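Long-range contacts in DNA polymerase III, beta subunit (Thermotoga maritima, PDB 1VPK), which probably encircles DNA as a ring-shaped head-to-tail dimer and tethers DNA polymerase to it, giving processive replication: residues 15-20 with 69-74; 24-29 with 54-59; 78-83 with 119-124. One frame throughout, in Å; residues are numbered along the deposited sequence.

Contact 1. Residues 15-20 with 69-74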
ATOM      1  N   VAL A  15      15.927 -27.198  20.623  1.00 50.36           N
ATOM      2  CA  VAL A  15      14.563 -27.430  20.222  1.00 49.58           C
ATOM      3  C   VAL A  15      14.495 -27.749  18.723  1.00 48.80           C
ATOM      4  O   VAL A  15      15.071 -27.031  17.896  1.00 48.80           O
ATOM      5  CB  VAL A  15      13.671 -26.199  20.547  1.00 48.97           C
ATOM      6  CG1 VAL A  15      12.240 -26.421  20.102  1.00 49.53           C
ATOM      7  CG2 VAL A  15      13.722 -25.904  22.046  1.00 50.44           C
ATOM      8  N   THR A  16      13.794 -28.812  18.384  1.00 48.24           N
ATOM      9  CA  THR A  16      13.395 -29.074  16.996  1.00 48.83           C
ATOM     10  C   THR A  16      11.891 -28.891  16.868  1.00 48.70           C
ATOM     11  O   THR A  16      11.113 -29.496  17.607  1.00 47.16           O
ATOM     12  CB  THR A  16      13.815 -30.484  16.541  1.00 48.32           C
ATOM     13  OG1 THR A  16      15.218 -30.605  16.776  1.00 50.53           O
ATOM     14  CG2 THR A  16      13.536 -30.691  15.064  1.00 47.66           C
ATOM     15  N   VAL A  17      11.485 -28.013  15.947  1.00 48.81           N
ATOM     16  CA  VAL A  17      10.059 -27.661  15.776  1.00 49.07           C
ATOM     17  C   VAL A  17       9.763 -27.434  14.274  1.00 49.14           C
ATOM     18  O   VAL A  17      10.644 -27.028  13.524  1.00 49.32           O
ATOM     19  CB  VAL A  17       9.743 -26.372  16.618  1.00 49.44           C
ATOM     20  CG1 VAL A  17      10.580 -25.238  16.173  1.00 50.24           C
ATOM     21  CG2 VAL A  17       8.192 -26.010  16.600  1.00 49.17           C
ATOM     22  N   THR A  18       8.543 -27.678  13.832  1.00 48.48           N
ATOM     23  CA  THR A  18       8.212 -27.382  12.458  1.00 48.58           C
ATOM     24  C   THR A  18       8.185 -25.895  12.353  1.00 49.15           C
ATOM     25  O   THR A  18       7.861 -25.192  13.318  1.00 48.75           O
ATOM     26  CB  THR A  18       6.828 -27.901  12.037  1.00 49.32           C
ATOM     27  OG1 THR A  18       5.834 -27.211  12.797  1.00 47.38           O
ATOM     28  CG2 THR A  18       6.740 -29.422  12.251  1.00 49.36           C
ATOM     29  N   THR A  19       8.557 -25.409  11.172  1.00 48.35           N
ATOM     30  CA  THR A  19       8.640 -23.971  10.939  1.00 47.41           C
ATOM     31  C   THR A  19       7.253 -23.316  11.000  1.00 47.35           C
ATOM     32  O   THR A  19       7.077 -22.239  11.544  1.00 45.95           O
ATOM     33  CB  THR A  19       9.284 -23.728   9.606  1.00 46.49           C
ATOM     34  OG1 THR A  19      10.597 -24.291   9.656  1.00 43.32           O
ATOM     35  CG2 THR A  19       9.359 -22.265   9.321  1.00 48.23           C
ATOM     36  N   LEU A  20       6.275 -24.002  10.469  1.00 47.53           N
ATOM     37  CA  LEU A  20       4.884 -23.557  10.522  1.00 49.15           C
ATOM     38  C   LEU A  20       4.385 -23.330  11.967  1.00 49.23           C
ATOM     39  O   LEU A  20       3.723 -22.297  12.257  1.00 49.94           O
ATOM     40  CB  LEU A  20       4.026 -24.581   9.765  1.00 48.88           C
ATOM     41  CG  LEU A  20       2.577 -24.163   9.596  1.00 54.12           C
ATOM     42  CD1 LEU A  20       2.450 -22.848   8.770  1.00 57.64           C
ATOM     43  CD2 LEU A  20       1.825 -25.302   8.944  1.00 55.34           C
ATOM     44  N   VAL A  69       4.424 -24.083  22.643  1.00 48.12           N
ATOM     45  CA  VAL A  69       4.914 -24.471  21.329  1.00 48.24           C
ATOM     46  C   VAL A  69       4.970 -26.005  21.286  1.00 49.17           C
ATOM     47  O   VAL A  69       5.551 -26.671  22.164  1.00 49.90           O
ATOM     48  CB  VAL A  69       6.287 -23.854  21.030  1.00 48.36           C
ATOM     49  CG1 VAL A  69       6.688 -24.087  19.564  1.00 48.69           C
ATOM     50  CG2 VAL A  69       6.254 -22.363  21.292  1.00 47.15           C
ATOM     51  N   ASN A  70       4.306 -26.567  20.306  1.00 49.34           N
ATOM     52  CA  ASN A  70       4.328 -28.025  20.112  1.00 50.14           C
ATOM     53  C   ASN A  70       5.510 -28.413  19.250  1.00 51.02           C
ATOM     54  O   ASN A  70       5.447 -28.314  18.041  1.00 51.63           O
ATOM     55  CB  ASN A  70       3.039 -28.462  19.473  1.00 51.27           C
ATOM     56  CG  ASN A  70       1.870 -28.167  20.346  1.00 54.31           C
ATOM     57  OD1 ASN A  70       1.882 -28.551  21.535  1.00 59.41           O
ATOM     58  ND2 ASN A  70       0.849 -27.465  19.797  1.00 56.22           N
ATOM     59  N   ALA A  71       6.601 -28.797  19.904  1.00 52.15           N
ATOM     60  CA  ALA A  71       7.860 -29.201  19.240  1.00 52.86           C
ATOM     61  C   ALA A  71       8.030 -30.705  19.221  1.00 53.51           C
ATOM     62  O   ALA A  71       7.379 -31.431  19.948  1.00 54.48           O
ATOM     63  CB  ALA A  71       9.039 -28.560  19.927  1.00 52.49           C
ATOM     64  N   ALA A  72       8.941 -31.160  18.375  1.00 54.16           N
ATOM     65  CA  ALA A  72       9.252 -32.555  18.219  1.00 54.27           C
ATOM     66  C   ALA A  72      10.312 -32.994  19.222  1.00 53.84           C
ATOM     67  O   ALA A  72      10.274 -34.113  19.693  1.00 52.97           O
ATOM     68  CB  ALA A  72       9.781 -32.786  16.794  1.00 55.39           C
ATOM     69  N   GLU A  73      11.287 -32.130  19.470  1.00 52.00           N
ATOM     70  CA  GLU A  73      12.382 -32.381  20.404  1.00 52.78           C
ATOM     71  C   GLU A  73      12.607 -31.113  21.236  1.00 51.26           C
ATOM     72  O   GLU A  73      12.688 -30.012  20.699  1.00 49.80           O
ATOM     73  CB  GLU A  73      13.682 -32.758  19.653  1.00 52.22           C
ATOM     74  CG  GLU A  73      13.564 -34.097  18.934  1.00 56.14           C
ATOM     75  CD  GLU A  73      14.607 -34.344  17.849  1.00 57.48           C
ATOM     76  OE1 GLU A  73      15.617 -33.613  17.765  1.00 63.99           O
ATOM     77  OE2 GLU A  73      14.393 -35.318  17.070  1.00 65.62           O
ATOM     78  N   ILE A  74      12.669 -31.278  22.546  1.00 51.08           N
ATOM     79  CA  ILE A  74      12.953 -30.188  23.468  1.00 51.70           C
ATOM     80  C   ILE A  74      13.863 -30.737  24.545  1.00 52.61           C
ATOM     81  O   ILE A  74      13.476 -31.638  25.283  1.00 54.19           O
ATOM     82  CB  ILE A  74      11.693 -29.623  24.123  1.00 51.06           C
ATOM     83  CG1 ILE A  74      10.742 -29.034  23.089  1.00 50.49           C
ATOM     84  CG2 ILE A  74      12.067 -28.541  25.098  1.00 51.98           C
ATOM     85  CD1 ILE A  74       9.298 -28.835  23.599  1.00 51.02           C
TER
HETATM   86  O   HOH W   1       6.454 -28.845  15.527  1.00 41.50           O
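T16 and E73 meet twice, through backbone and through side chains. T16 N gives a hydrogen bond to E73 O at 2.8 Å, and T16 O takes two in return, from A72 N at 2.8 Å and from E73 N at 3.2 Å. The second of these lies in the carbonyl plane on a lone pair, while A72 N comes closer to head-on, with a C=O...N angle of 159°. Above this pairing the side chains of T16 and E73 run side by side. The hydroxyl of T16 stands beside its own backbone N (chi1 -54°), which brings OG1 to E73 OE1 at 3.2 Å; it donates from above the carboxylate plane. A valine in its place would remove that donor, which would probably leave the E73 carboxylate freer to swing away from the strand.

On the face carrying V15 and I74 the contact is apolar. V15 CG1 touches A71 CB at 3.9 Å and reaches on to I74 CG1. Further along, the side chains of V17 and V69 cross at about a right angle, V17 CG2, anti to its own N, lying 3.8 Å from V69 CG1. Past the paired residues the chains separate, and a water bridges the gap, accepting from T18 N and donating to N70 O.

The next shell fixes both chains. V15 and V17 bond through their backbones to L101 and T99 of strand 98-104, and E21 of helix 19-29 accepts from N70 N. T18, the N-cap of that helix, turns OG1 to E21 N. With A72 and E73 both facing T16, this is a classic beta bulge, set where strand 73-76 pairs with strand 13-18 at the edge of an antiparallel sheet in the clamp's N-terminal domain.

Contact 2. Residues 24-29 with 54-59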
ATOM      1  N   ASP A  24       3.485 -19.693  13.485  1.00 49.52           N
ATOM      2  CA  ASP A  24       2.130 -19.534  14.048  1.00 49.58           C
ATOM      3  C   ASP A  24       2.158 -19.004  15.495  1.00 48.62           C
ATOM      4  O   ASP A  24       1.455 -18.049  15.833  1.00 46.45           O
ATOM      5  CB  ASP A  24       1.384 -20.873  13.959  0.50 49.53           C
ATOM      6  CG  ASP A  24       1.083 -21.286  12.517  0.50 50.21           C
ATOM      7  OD1 ASP A  24       1.599 -20.632  11.568  0.50 51.58           O
ATOM      8  OD2 ASP A  24       0.328 -22.273  12.333  0.50 51.80           O
ATOM      9  N   LYS A  25       2.985 -19.589  16.356  1.00 48.82           N
ATOM     10  CA  LYS A  25       3.040 -19.135  17.766  1.00 49.16           C
ATOM     11  C   LYS A  25       3.678 -17.754  17.983  1.00 50.21           C
ATOM     12  O   LYS A  25       3.225 -16.972  18.836  1.00 49.83           O
ATOM     13  CB  LYS A  25       3.705 -20.214  18.654  1.00 49.40           C
ATOM     14  CG  LYS A  25       2.916 -21.536  18.627  1.00 50.30           C
ATOM     15  CD  LYS A  25       1.607 -21.380  19.466  1.00 52.32           C
ATOM     16  CE  LYS A  25       0.555 -22.462  19.240  1.00 50.90           C
ATOM     17  NZ  LYS A  25       0.913 -23.871  19.402  1.00 51.94           N
ATOM     18  N   ILE A  26       4.717 -17.444  17.206  1.00 49.02           N
ATOM     19  CA  ILE A  26       5.299 -16.103  17.206  1.00 50.35           C
ATOM     20  C   ILE A  26       4.262 -15.077  16.757  1.00 50.32           C
ATOM     21  O   ILE A  26       4.100 -14.048  17.390  1.00 49.83           O
ATOM     22  CB  ILE A  26       6.574 -16.060  16.327  1.00 49.72           C
ATOM     23  CG1 ILE A  26       7.706 -16.851  17.008  1.00 49.87           C
ATOM     24  CG2 ILE A  26       6.966 -14.628  15.951  1.00 52.77           C
ATOM     25  CD1 ILE A  26       8.256 -16.223  18.181  1.00 57.31           C
ATOM     26  N   THR A  27       3.593 -15.358  15.638  1.00 50.69           N
ATOM     27  CA  THR A  27       2.583 -14.476  15.078  1.00 51.12           C
ATOM     28  C   THR A  27       1.467 -14.221  16.065  1.00 51.53           C
ATOM     29  O   THR A  27       1.027 -13.075  16.252  1.00 50.99           O
ATOM     30  CB  THR A  27       2.001 -15.092  13.770  1.00 51.57           C
ATOM     31  OG1 THR A  27       3.064 -15.211  12.828  1.00 52.30           O
ATOM     32  CG2 THR A  27       0.961 -14.225  13.145  1.00 52.61           C
ATOM     33  N   ILE A  28       1.014 -15.285  16.705  1.00 50.95           N
ATOM     34  CA  ILE A  28      -0.070 -15.173  17.658  1.00 52.69           C
ATOM     35  C   ILE A  28       0.248 -14.284  18.843  1.00 53.29           C
ATOM     36  O   ILE A  28      -0.608 -13.508  19.287  1.00 55.68           O
ATOM     37  CB  ILE A  28      -0.506 -16.555  18.167  1.00 53.28           C
ATOM     38  CG1 ILE A  28      -1.269 -17.217  17.058  1.00 51.85           C
ATOM     39  CG2 ILE A  28      -1.403 -16.431  19.449  1.00 55.66           C
ATOM     40  CD1 ILE A  28      -1.516 -18.700  17.233  1.00 57.35           C
ATOM     41  N   ALA A  29       1.449 -14.432  19.381  1.00 51.54           N
ATOM     42  CA  ALA A  29       1.933 -13.614  20.494  1.00 51.02           C
ATOM     43  C   ALA A  29       2.291 -12.180  20.161  1.00 50.74           C
ATOM     44  O   ALA A  29       2.321 -11.337  21.068  1.00 52.33           O
ATOM     45  CB  ALA A  29       3.136 -14.304  21.152  1.00 50.86           C
ATOM     46  N   PHE A  54       8.233 -25.837  25.943  1.00 45.49           N
ATOM     47  CA  PHE A  54       8.772 -24.660  25.292  1.00 45.69           C
ATOM     48  C   PHE A  54       7.602 -23.689  25.193  1.00 47.37           C
ATOM     49  O   PHE A  54       6.551 -24.015  24.592  1.00 48.44           O
ATOM     50  CB  PHE A  54       9.371 -25.036  23.916  1.00 45.09           C
ATOM     51  CG  PHE A  54       9.809 -23.855  23.057  1.00 44.79           C
ATOM     52  CD1 PHE A  54      10.265 -22.624  23.612  1.00 43.36           C
ATOM     53  CD2 PHE A  54       9.808 -23.975  21.688  1.00 44.68           C
ATOM     54  CE1 PHE A  54      10.641 -21.558  22.772  1.00 45.01           C
ATOM     55  CE2 PHE A  54      10.206 -22.925  20.871  1.00 45.41           C
ATOM     56  CZ  PHE A  54      10.593 -21.707  21.429  1.00 45.31           C
ATOM     57  N   TYR A  55       7.734 -22.552  25.869  1.00 48.44           N
ATOM     58  CA  TYR A  55       6.747 -21.449  25.813  1.00 48.99           C
ATOM     59  C   TYR A  55       7.373 -20.195  25.165  1.00 48.76           C
ATOM     60  O   TYR A  55       8.571 -19.853  25.401  1.00 47.98           O
ATOM     61  CB  TYR A  55       6.306 -21.031  27.219  1.00 49.49           C
ATOM     62  CG  TYR A  55       5.820 -22.152  28.063  1.00 52.02           C
ATOM     63  CD1 TYR A  55       4.554 -22.650  27.897  1.00 52.71           C
ATOM     64  CD2 TYR A  55       6.631 -22.720  29.034  1.00 53.83           C
ATOM     65  CE1 TYR A  55       4.109 -23.695  28.657  1.00 53.44           C
ATOM     66  CE2 TYR A  55       6.177 -23.759  29.807  1.00 54.24           C
ATOM     67  CZ  TYR A  55       4.923 -24.241  29.600  1.00 52.62           C
ATOM     68  OH  TYR A  55       4.446 -25.268  30.358  1.00 53.84           O
ATOM     69  N   ILE A  56       6.557 -19.533  24.359  1.00 48.82           N
ATOM     70  CA  ILE A  56       6.846 -18.184  23.864  1.00 48.74           C
ATOM     71  C   ILE A  56       5.797 -17.227  24.478  1.00 49.30           C
ATOM     72  O   ILE A  56       4.576 -17.501  24.385  1.00 49.02           O
ATOM     73  CB  ILE A  56       6.741 -18.143  22.362  1.00 49.60           C
ATOM     74  CG1 ILE A  56       7.897 -18.976  21.749  1.00 49.76           C
ATOM     75  CG2 ILE A  56       6.748 -16.711  21.846  1.00 51.75           C
ATOM     76  CD1 ILE A  56       7.725 -19.268  20.238  1.00 51.23           C
ATOM     77  N   CYS A  57       6.277 -16.150  25.120  1.00 48.59           N
ATOM     78  CA  CYS A  57       5.389 -15.149  25.752  1.00 48.69           C
ATOM     79  C   CYS A  57       5.633 -13.722  25.252  1.00 47.99           C
ATOM     80  O   CYS A  57       6.736 -13.371  24.787  1.00 47.07           O
ATOM     81  CB  CYS A  57       5.546 -15.164  27.256  1.00 48.98           C
ATOM     82  SG  CYS A  57       5.308 -16.790  28.025  1.00 53.78           S
ATOM     83  N   ALA A  58       4.608 -12.899  25.375  1.00 46.28           N
ATOM     84  CA  ALA A  58       4.756 -11.455  25.121  1.00 46.19           C
ATOM     85  C   ALA A  58       3.786 -10.743  26.049  1.00 45.83           C
ATOM     86  O   ALA A  58       2.693 -11.267  26.350  1.00 45.49           O
ATOM     87  CB  ALA A  58       4.409 -11.162  23.735  1.00 47.70           C
ATOM     88  N   THR A  59       4.184  -9.573  26.529  1.00 45.10           N
ATOM     89  CA  THR A  59       3.286  -8.732  27.282  1.00 43.66           C
ATOM     90  C   THR A  59       3.701  -7.278  27.157  1.00 44.08           C
ATOM     91  O   THR A  59       4.885  -6.966  26.993  1.00 44.69           O
ATOM     92  CB  THR A  59       3.262  -9.135  28.762  1.00 43.89           C
ATOM     93  OG1 THR A  59       2.209  -8.427  29.434  1.00 43.27           O
ATOM     94  CG2 THR A  59       4.600  -8.797  29.492  1.00 42.11           C
TER
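I26 and I56 both hold CG1 beside the backbone N, but they part at the next bond: chi2 folds I26 back at -71° and extends I56 at 167°. The two side chains cross at about a right angle, their ends meeting, with CD1 of I26 lying 3.7 Å from CD1 of I56. This is helix-on-sheet packing in the N-terminal domain of the sliding clamp, helix 19-29 lying against strand 53-59; the axes of segments 24-29 and 54-59 approach to 8.4 Å and stand 19° apart. I56 CG2 also sits 4.0 Å from I26 CD1, so the CD1 methyl of I26 rests against both branches of I56.

K25 adds only the root of its chain to this apolar layer. Its ammonium end leads away to salt bridges with E21 and D240 and a hydrogen bond to T68 O. F45 and F47 of strand 44-50 and I87 and V91 of helix 87-91 also touch the I26 side chain.

One turn further along the helix A29 faces A58 of the strand, and with two small side chains the backbones come closer, to 5.8 Å between the CA atoms of A29 and A58. There A58 CB touches the carbonyl oxygen A29 O at 3.4 Å.

Contact 3. Residues 78-83 with 119-124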
ATOM      1  N   ALA A  78      16.235 -23.062  29.471  1.00 52.10           N
ATOM      2  CA  ALA A  78      16.647 -21.687  29.189  1.00 51.38           C
ATOM      3  C   ALA A  78      15.453 -20.744  29.433  1.00 49.87           C
ATOM      4  O   ALA A  78      14.295 -21.178  29.418  1.00 48.19           O
ATOM      5  CB  ALA A  78      17.170 -21.577  27.749  1.00 51.57           C
ATOM      6  N   ARG A  79      15.742 -19.471  29.714  1.00 48.32           N
ATOM      7  CA  ARG A  79      14.695 -18.424  29.839  1.00 48.59           C
ATOM      8  C   ARG A  79      15.409 -17.140  29.393  1.00 47.62           C
ATOM      9  O   ARG A  79      16.378 -16.738  30.023  1.00 46.63           O
ATOM     10  CB  ARG A  79      14.175 -18.303  31.283  1.00 48.03           C
ATOM     11  CG  ARG A  79      12.907 -17.476  31.445  1.00 49.01           C
ATOM     12  CD  ARG A  79      12.323 -17.463  32.937  1.00 49.32           C
ATOM     13  NE  ARG A  79      10.953 -16.863  32.968  1.00 47.39           N
ATOM     14  CZ  ARG A  79      10.680 -15.571  33.173  1.00 47.23           C
ATOM     15  NH1 ARG A  79      11.650 -14.695  33.366  1.00 50.07           N
ATOM     16  NH2 ARG A  79       9.437 -15.125  33.136  1.00 51.78           N
ATOM     17  N   PHE A  80      14.976 -16.535  28.291  1.00 47.55           N
ATOM     18  CA  PHE A  80      15.644 -15.337  27.745  1.00 46.69           C
ATOM     19  C   PHE A  80      14.643 -14.596  26.883  1.00 46.88           C
ATOM     20  O   PHE A  80      13.561 -15.109  26.563  1.00 46.13           O
ATOM     21  CB  PHE A  80      16.903 -15.723  26.943  1.00 46.51           C
ATOM     22  CG  PHE A  80      16.619 -16.679  25.807  1.00 47.53           C
ATOM     23  CD1 PHE A  80      16.259 -16.227  24.542  1.00 44.50           C
ATOM     24  CD2 PHE A  80      16.652 -18.043  26.026  1.00 48.84           C
ATOM     25  CE1 PHE A  80      15.936 -17.119  23.536  1.00 44.89           C
ATOM     26  CE2 PHE A  80      16.380 -18.929  25.006  1.00 47.39           C
ATOM     27  CZ  PHE A  80      16.027 -18.481  23.773  1.00 46.78           C
ATOM     28  N   VAL A  81      15.009 -13.376  26.495  1.00 46.74           N
ATOM     29  CA  VAL A  81      14.149 -12.557  25.661  1.00 46.83           C
ATOM     30  C   VAL A  81      14.896 -12.312  24.345  1.00 47.16           C
ATOM     31  O   VAL A  81      16.137 -12.162  24.341  1.00 47.20           O
ATOM     32  CB  VAL A  81      13.760 -11.270  26.412  1.00 47.08           C
ATOM     33  CG1 VAL A  81      12.877 -10.344  25.593  1.00 50.14           C
ATOM     34  CG2 VAL A  81      13.050 -11.639  27.723  1.00 47.20           C
ATOM     35  N   VAL A  82      14.151 -12.326  23.256  1.00 47.29           N
ATOM     36  CA  VAL A  82      14.675 -11.963  21.953  1.00 48.44           C
ATOM     37  C   VAL A  82      13.869 -10.807  21.311  1.00 48.77           C
ATOM     38  O   VAL A  82      12.646 -10.732  21.473  1.00 47.26           O
ATOM     39  CB  VAL A  82      14.748 -13.208  21.004  1.00 48.90           C
ATOM     40  CG1 VAL A  82      16.076 -13.945  21.242  1.00 50.82           C
ATOM     41  CG2 VAL A  82      13.578 -14.102  21.171  1.00 48.57           C
ATOM     42  N   PRO A  83      14.536  -9.969  20.506  1.00 49.89           N
ATOM     43  CA  PRO A  83      13.860  -8.762  20.029  1.00 50.20           C
ATOM     44  C   PRO A  83      12.681  -9.121  19.128  1.00 50.32           C
ATOM     45  O   PRO A  83      12.803 -10.003  18.280  1.00 49.20           O
ATOM     46  CB  PRO A  83      14.960  -7.987  19.276  1.00 50.59           C
ATOM     47  CG  PRO A  83      16.099  -8.918  19.083  1.00 51.80           C
ATOM     48  CD  PRO A  83      15.889 -10.129  19.940  1.00 51.09           C
ATOM     49  N   ILE A 119      20.824 -14.615  16.810  1.00 50.22           N
ATOM     50  CA  ILE A 119      20.153 -13.423  17.332  1.00 49.84           C
ATOM     51  C   ILE A 119      20.592 -13.232  18.786  1.00 49.75           C
ATOM     52  O   ILE A 119      20.467 -14.127  19.590  1.00 49.71           O
ATOM     53  CB  ILE A 119      18.605 -13.589  17.239  1.00 49.87           C
ATOM     54  CG1 ILE A 119      18.170 -13.959  15.804  1.00 51.58           C
ATOM     55  CG2 ILE A 119      17.896 -12.353  17.668  1.00 52.14           C
ATOM     56  CD1 ILE A 119      18.480 -12.896  14.758  1.00 52.03           C
ATOM     57  N   THR A 120      21.140 -12.068  19.104  1.00 49.22           N
ATOM     58  CA  THR A 120      21.557 -11.740  20.463  1.00 49.14           C
ATOM     59  C   THR A 120      20.330 -11.760  21.461  1.00 48.84           C
ATOM     60  O   THR A 120      19.199 -11.310  21.178  1.00 48.09           O
ATOM     61  CB  THR A 120      22.427 -10.434  20.364  0.50 49.47           C
ATOM     62  OG1 THR A 120      22.008  -9.651  19.228  0.50 49.11           O
ATOM     63  CG2 THR A 120      23.854 -10.794  20.065  0.50 47.71           C
ATOM     64  N   THR A 121      20.510 -12.467  22.560  1.00 48.57           N
ATOM     65  CA  THR A 121      19.429 -12.570  23.536  1.00 49.15           C
ATOM     66  C   THR A 121      19.540 -11.461  24.562  1.00 50.13           C
ATOM     67  O   THR A 121      20.639 -10.936  24.783  1.00 47.92           O
ATOM     68  CB  THR A 121      19.473 -13.934  24.264  1.00 49.14           C
ATOM     69  OG1 THR A 121      20.703 -14.038  25.002  1.00 47.98           O
ATOM     70  CG2 THR A 121      19.389 -15.038  23.257  1.00 48.38           C
ATOM     71  N   MET A 122      18.428 -11.173  25.223  1.00 51.55           N
ATOM     72  CA  MET A 122      18.345 -10.268  26.387  1.00 53.62           C
ATOM     73  C   MET A 122      17.917 -11.018  27.675  1.00 52.49           C
ATOM     74  O   MET A 122      17.314 -12.105  27.620  1.00 51.62           O
ATOM     75  CB  MET A 122      17.254  -9.220  26.148  1.00 54.35           C
ATOM     76  CG  MET A 122      17.618  -8.005  25.298  1.00 57.72           C
ATOM     77  SD  MET A 122      16.089  -7.194  24.685  1.00 61.14           S
ATOM     78  CE  MET A 122      15.925  -8.244  23.256  1.00 54.37           C
ATOM     79  N   PRO A 123      18.203 -10.434  28.838  1.00 52.67           N
ATOM     80  CA  PRO A 123      17.860 -11.033  30.119  1.00 52.56           C
ATOM     81  C   PRO A 123      16.412 -11.123  30.323  1.00 51.90           C
ATOM     82  O   PRO A 123      15.674 -10.225  29.910  1.00 53.25           O
ATOM     83  CB  PRO A 123      18.441 -10.022  31.134  1.00 52.99           C
ATOM     84  CG  PRO A 123      19.480  -9.335  30.387  1.00 53.19           C
ATOM     85  CD  PRO A 123      18.951  -9.174  29.042  1.00 53.05           C
ATOM     86  N   ALA A 124      15.952 -12.207  30.932  1.00 51.86           N
ATOM     87  CA  ALA A 124      14.514 -12.345  31.172  1.00 50.50           C
ATOM     88  C   ALA A 124      14.152 -12.076  32.625  1.00 51.06           C
ATOM     89  O   ALA A 124      12.998 -12.167  32.979  1.00 48.90           O
ATOM     90  CB  ALA A 124      14.038 -13.736  30.788  1.00 50.58           C
TER
HETATM   91  O   HOH W   2      17.754 -14.497  30.957  1.00 43.49           O
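V81 and M122 form a single antiparallel bridge, a hydrogen-bonded pair in which each residue both gives and takes: M122 N donates to V81 O at 2.6 Å, nearly straight at 174°, and V81 N donates to M122 O at 2.9 Å. The chains do not stay paired, their end-to-end directions standing 126° apart. Toward R79 direct backbone bonding gives way to a water that donates to R79 O and accepts from A124 N.

Around the bridge, V81 CG2 packs on A124 CB at 3.8 Å. M122 bends at chi3 (-86°), which brings its CE methyl over to P83, 3.5 Å from P83 N and also near CD. P83 CD in turn meets I119 CG2. F80 CD1 lies 3.6 Å from T121 CG2, the methyl approaching the ring obliquely. R79, extended as far as NE, gives A124 O a weak hydrogen bond from NH1, at the edge of the guanidinium; its NH2 is held by F127 O.

The contact joins the sheet of strands 44-50 and 78-83 to that of strands 107-112 and 115-120, T121 bonding to D106 just before strand 107-112. I119 and T120 also reach the dimer interface, where I119 pairs with a strand of the second subunit and T120 OG1 bonds to D309 O of that subunit.

From the N terminus, the loop that contact 1 closes runs from segment 15-20 through helix 19-29 to 69-74. Contact 2 falls within it, tying the helix to strand 53-59. The two touch directly: V69 N lies 2.9 Å from F54 O, a probable hydrogen bond, and V69 CG2 packs on I56 CD1. Contact 3 opens after contact 1 has closed, strand 78-83 following strand 73-76; the chain then runs through helix 87-91 and strands 98-104, 107-112 and 115-120 before 119-124 returns to 78-83. It does not touch contact 2, their nearest atoms being about 6 Å apart. Together the three tie helix 19-29 to the sheets of strands 53-59 and 115-120.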